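Local coordinates for MsStt7d protein (Micromonas, PDB 4IX3) that probably acts as an ATP-dependent protein kinase; this chain is the catalytic domain of a homolog of the state transition kinase Stt7, at residues 125-130 and 261-266; 129-134 and 142-147. All blocks are in the same frame, centred on the assembly; numbering follows the deposited sequence.

Interaction 1: 125-130 and 261-266; sequences RGTAPL and AVVGLR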
# COMPACT_ATOMS: atom_id res chain seq x y z
N ARG B 125 -19.25 -16.29 -3.76
CA ARG B 125 -20.33 -16.58 -4.70
C ARG B 125 -21.07 -17.85 -4.23
O ARG B 125 -22.29 -17.94 -4.31
CB ARG B 125 -19.80 -16.78 -6.13
CG ARG B 125 -19.50 -15.48 -6.86
CD ARG B 125 -18.76 -15.72 -8.17
NE ARG B 125 -19.57 -16.52 -9.09
CZ ARG B 125 -19.09 -17.36 -10.02
NH1 ARG B 125 -17.78 -17.54 -10.19
NH2 ARG B 125 -19.95 -18.03 -10.78
N GLY B 126 -20.32 -18.81 -3.71
CA GLY B 126 -20.91 -20.00 -3.09
C GLY B 126 -20.00 -21.21 -3.22
O GLY B 126 -19.06 -21.28 -4.03
N THR B 127 -20.29 -22.23 -2.42
CA THR B 127 -19.58 -23.51 -2.50
C THR B 127 -19.72 -24.17 -3.87
O THR B 127 -18.74 -24.77 -4.35
CB THR B 127 -20.06 -24.45 -1.40
OG1 THR B 127 -19.67 -23.85 -0.16
CG2 THR B 127 -19.48 -25.86 -1.56
N ALA B 128 -20.87 -24.05 -4.52
CA ALA B 128 -21.03 -24.62 -5.87
C ALA B 128 -20.08 -24.08 -6.95
O ALA B 128 -19.36 -24.87 -7.55
CB ALA B 128 -22.48 -24.61 -6.33
N PRO B 129 -20.02 -22.75 -7.15
CA PRO B 129 -19.09 -22.25 -8.17
C PRO B 129 -17.63 -22.49 -7.75
O PRO B 129 -16.79 -22.78 -8.61
CB PRO B 129 -19.41 -20.75 -8.26
CG PRO B 129 -20.20 -20.44 -7.04
CD PRO B 129 -20.97 -21.70 -6.72
N LEU B 130 -17.32 -22.51 -6.44
CA LEU B 130 -15.98 -22.82 -5.98
C LEU B 130 -15.61 -24.27 -6.35
O LEU B 130 -14.56 -24.52 -6.95
CB LEU B 130 -15.87 -22.56 -4.47
CG LEU B 130 -14.56 -23.02 -3.82
CD1 LEU B 130 -13.37 -22.28 -4.42
CD2 LEU B 130 -14.66 -22.88 -2.28
N ALA B 261 -14.62 -24.15 5.23
CA ALA B 261 -15.47 -25.12 5.93
C ALA B 261 -16.83 -24.57 6.37
O ALA B 261 -17.78 -25.35 6.46
CB ALA B 261 -14.71 -25.67 7.13
N VAL B 262 -16.91 -23.26 6.65
CA VAL B 262 -18.12 -22.69 7.30
C VAL B 262 -18.56 -21.46 6.51
O VAL B 262 -17.83 -20.44 6.52
CB VAL B 262 -17.88 -22.30 8.76
CG1 VAL B 262 -19.16 -21.84 9.44
CG2 VAL B 262 -17.24 -23.45 9.53
N VAL B 263 -19.67 -21.58 5.77
CA VAL B 263 -20.15 -20.50 4.88
C VAL B 263 -20.19 -19.17 5.64
O VAL B 263 -19.78 -18.12 5.11
CB VAL B 263 -21.49 -20.83 4.18
CG1 VAL B 263 -22.03 -19.62 3.42
CG2 VAL B 263 -21.29 -22.03 3.26
N GLY B 264 -20.74 -19.19 6.85
CA GLY B 264 -20.87 -17.95 7.62
C GLY B 264 -19.56 -17.32 8.06
O GLY B 264 -19.56 -16.14 8.48
N LEU B 265 -18.42 -18.04 7.94
CA LEU B 265 -17.14 -17.41 8.26
C LEU B 265 -16.47 -16.82 7.02
O LEU B 265 -15.34 -16.35 7.14
CB LEU B 265 -16.20 -18.39 8.94
CG LEU B 265 -16.78 -18.99 10.24
CD1 LEU B 265 -15.79 -19.96 10.85
CD2 LEU B 265 -17.17 -17.88 11.21
N ARG B 266 -17.15 -16.83 5.88
CA ARG B 266 -16.51 -16.35 4.63
C ARG B 266 -16.44 -14.83 4.51
O ARG B 266 -15.72 -14.32 3.66
CB ARG B 266 -17.18 -16.96 3.39
CG ARG B 266 -16.90 -18.46 3.37
CD ARG B 266 -17.57 -19.16 2.23
NE ARG B 266 -17.21 -20.58 2.23
CZ ARG B 266 -17.77 -21.48 1.41
NH1 ARG B 266 -18.67 -21.10 0.50
NH2 ARG B 266 -17.44 -22.77 1.48

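Interaction 2: 129-134 and 142-147; sequences PLATAM and LGVTKK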
# COMPACT_ATOMS: atom_id res chain seq x y z
N PRO B 129 -20.02 -22.75 -7.15
CA PRO B 129 -19.09 -22.25 -8.17
C PRO B 129 -17.63 -22.49 -7.75
O PRO B 129 -16.79 -22.78 -8.61
CB PRO B 129 -19.41 -20.75 -8.26
CG PRO B 129 -20.20 -20.44 -7.04
CD PRO B 129 -20.97 -21.70 -6.72
N LEU B 130 -17.32 -22.51 -6.44
CA LEU B 130 -15.98 -22.82 -5.98
C LEU B 130 -15.61 -24.27 -6.35
O LEU B 130 -14.56 -24.52 -6.95
CB LEU B 130 -15.87 -22.56 -4.47
CG LEU B 130 -14.56 -23.02 -3.82
CD1 LEU B 130 -13.37 -22.28 -4.42
CD2 LEU B 130 -14.66 -22.88 -2.28
N ALA B 131 -16.49 -25.22 -6.03
CA ALA B 131 -16.28 -26.62 -6.36
C ALA B 131 -16.13 -26.83 -7.85
O ALA B 131 -15.26 -27.59 -8.26
CB ALA B 131 -17.44 -27.44 -5.85
N THR B 132 -16.94 -26.16 -8.66
CA THR B 132 -16.82 -26.30 -10.11
C THR B 132 -15.44 -25.83 -10.58
O THR B 132 -14.75 -26.52 -11.36
CB THR B 132 -17.91 -25.48 -10.77
OG1 THR B 132 -19.17 -26.11 -10.46
CG2 THR B 132 -17.70 -25.47 -12.26
N ALA B 133 -15.01 -24.67 -10.08
CA ALA B 133 -13.69 -24.11 -10.50
C ALA B 133 -12.54 -25.02 -10.03
O ALA B 133 -11.53 -25.16 -10.72
CB ALA B 133 -13.52 -22.70 -9.97
N MET B 134 -12.70 -25.67 -8.86
CA MET B 134 -11.69 -26.58 -8.34
C MET B 134 -11.80 -28.02 -8.94
O MET B 134 -10.98 -28.87 -8.59
CB MET B 134 -11.92 -26.74 -6.85
CG MET B 134 -11.56 -25.50 -6.01
SD MET B 134 -12.02 -25.63 -4.27
CE MET B 134 -11.23 -27.19 -3.82
N LEU B 142 -17.44 -29.63 3.18
CA LEU B 142 -16.43 -30.61 3.54
C LEU B 142 -15.56 -30.99 2.34
O LEU B 142 -14.33 -31.05 2.44
CB LEU B 142 -17.08 -31.86 4.14
CG LEU B 142 -16.14 -32.99 4.58
CD1 LEU B 142 -15.10 -32.50 5.57
CD2 LEU B 142 -16.97 -34.09 5.26
N GLY B 143 -16.20 -31.26 1.21
CA GLY B 143 -15.51 -31.67 0.01
C GLY B 143 -14.51 -30.63 -0.49
O GLY B 143 -13.34 -30.96 -0.74
N VAL B 144 -14.94 -29.37 -0.56
CA VAL B 144 -14.05 -28.31 -1.05
C VAL B 144 -12.95 -28.06 -0.02
O VAL B 144 -11.80 -27.79 -0.39
CB VAL B 144 -14.76 -27.01 -1.47
CG1 VAL B 144 -15.70 -27.27 -2.62
CG2 VAL B 144 -15.38 -26.26 -0.31
N THR B 145 -13.25 -28.14 1.29
CA THR B 145 -12.22 -27.95 2.29
C THR B 145 -11.14 -29.03 2.20
O THR B 145 -9.95 -28.75 2.29
CB THR B 145 -12.82 -27.84 3.72
OG1 THR B 145 -13.80 -26.79 3.69
CG2 THR B 145 -11.74 -27.54 4.77
N LYS B 146 -11.56 -30.28 2.08
CA LYS B 146 -10.58 -31.36 1.98
C LYS B 146 -9.65 -31.20 0.77
O LYS B 146 -8.42 -31.29 0.90
CB LYS B 146 -11.36 -32.67 1.88
CG LYS B 146 -11.95 -33.13 3.19
CD LYS B 146 -12.64 -34.49 3.10
CE LYS B 146 -11.76 -35.39 2.25
NZ LYS B 146 -11.51 -36.82 2.66
N LYS B 147 -10.26 -30.91 -0.38
CA LYS B 147 -9.45 -30.81 -1.58
C LYS B 147 -8.52 -29.59 -1.53
O LYS B 147 -7.32 -29.66 -1.83
CB LYS B 147 -10.32 -30.79 -2.82
CG LYS B 147 -9.52 -30.80 -4.13
CD LYS B 147 -10.45 -30.80 -5.36
CE LYS B 147 -9.79 -31.20 -6.68
NZ LYS B 147 -8.80 -30.16 -7.09

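Interaction 1: 125-130 and 261-266
The guanidinium of Arg266 meets Thr127 with its outer edge. NH1 and NH2 both point end-on at one atom, the hydroxyl OG1 of Thr127. Arg266 NH2 and Arg266 NH1 each lie 3.0 Å from Thr127 OG1, and both are hydrogen bonds. OG1 lies close to the guanidinium plane. Two donors sharing one acceptor cannot both be straight, and the N-H...O angles are 143° and 141°. The backbone N of Thr127 lies at the same edge, 3.5 Å from NH1 of Arg266. CG2 of Val263, three residues earlier in the same segment as Arg266, sits 3.9 Å above one face, near its margin.

The Arg266 chain runs extended from CG to NE, which carries the charged end across to Thr127. The two side chains meet at about a right angle. OG1 of Thr127 is also hydrogen-bonded to OE2 of Glu141, so this hydroxyl links the arginine to a carboxylate. Arg266 has further partners at the C-terminal end of helix 246-261: NE bonds to O of Gln259 and NH2 to O of Leu260. These bonds fix the rotation of the flat group. A leucine in place of this arginine would probably leave Thr127 OG1 without its two donors and the carbonyls of Gln259 and Leu260 without their side-chain partner.

Gly126 takes the N-cap position of helix 127-133, with positive phi, and its C lies 4.0 Å from NH1 of Arg266. Its O accepts a hydrogen bond from the backbone N-H of Leu130 in the first turn. The contact therefore ties a helix start to the loop after helix 246-261, probably αF of the kinase C-terminal lobe, while Glu141 begins the helix that is probably αE.

Interaction 2: 129-134 and 142-147
Two successive helices of the kinase C-terminal lobe pack here, the short helix 127-133 and the long helix 141-161. Val144 is the central side chain, and it points toward the short helix. CG1 of Val144 lies 3.7 Å from CB of Ala131, at the point where the two backbones come nearest. CG2 of Val144 meets CD2 of Leu130 at 4.0 Å. CB of Val144 faces SD of Met134 at 4.2 Å. One methyl of the valine thus serves Ala131 and the other Leu130.

Met134 crosses Val144 at about a right angle. Its chain is extended at chi2 and bends at chi3 (53°), which brings the methyl CE against helix 141-161. There CE of Met134 lies 3.5 Å from the carbonyl O of Val144 and 3.8 Å from CB of Lys147. The side chains of Met134 and Lys147 run past each other in opposite directions.

Lys147 closes the contact with a hydrogen bond. NZ of Lys147 donates to the backbone O of Met134 over 2.9 Å. The C=O...N angle is 160°, so the ammonium approaches nearly in line with the carbonyl bond. The lysine chain is extended until a bend at chi4 turns NZ to that oxygen. NZ also forms a salt bridge with Glu151, one turn further along its own helix. Glu151 and the O of Met134 together hold the ammonium in place.

Leu130 reaches beyond this pair to Leu260 of helix 246-261 and to Leu122 and Met123 of helix 119-125. The arrangement is two consecutive helices joined by a short loop, with an apolar interface and a lysine bond at its margin. It belongs to the helical lobe of the protein kinase fold, where helix 141-161 is probably αE.

In the fold
Both interactions start from helix 127-133 and share Pro129 and Leu130. Their centres are 9 Å apart, on the same side of the chain's centre. Interaction 2 is local in sequence, with seven residues between its segments. Interaction 1 reaches 131 residues further on, to the loop between helices 246-261 and 268-280. The two also touch each other: N of Ala261 lies 3.2 Å from OG1 of Thr145, and CG2 of Thr127 lies 4.2 Å from CG1 of Val144. Helix 127-133 is thus fastened to helix 141-161 and to the end of helix 246-261. Both contacts lie in the helical lobe, away from the nucleotide and magnesium sites.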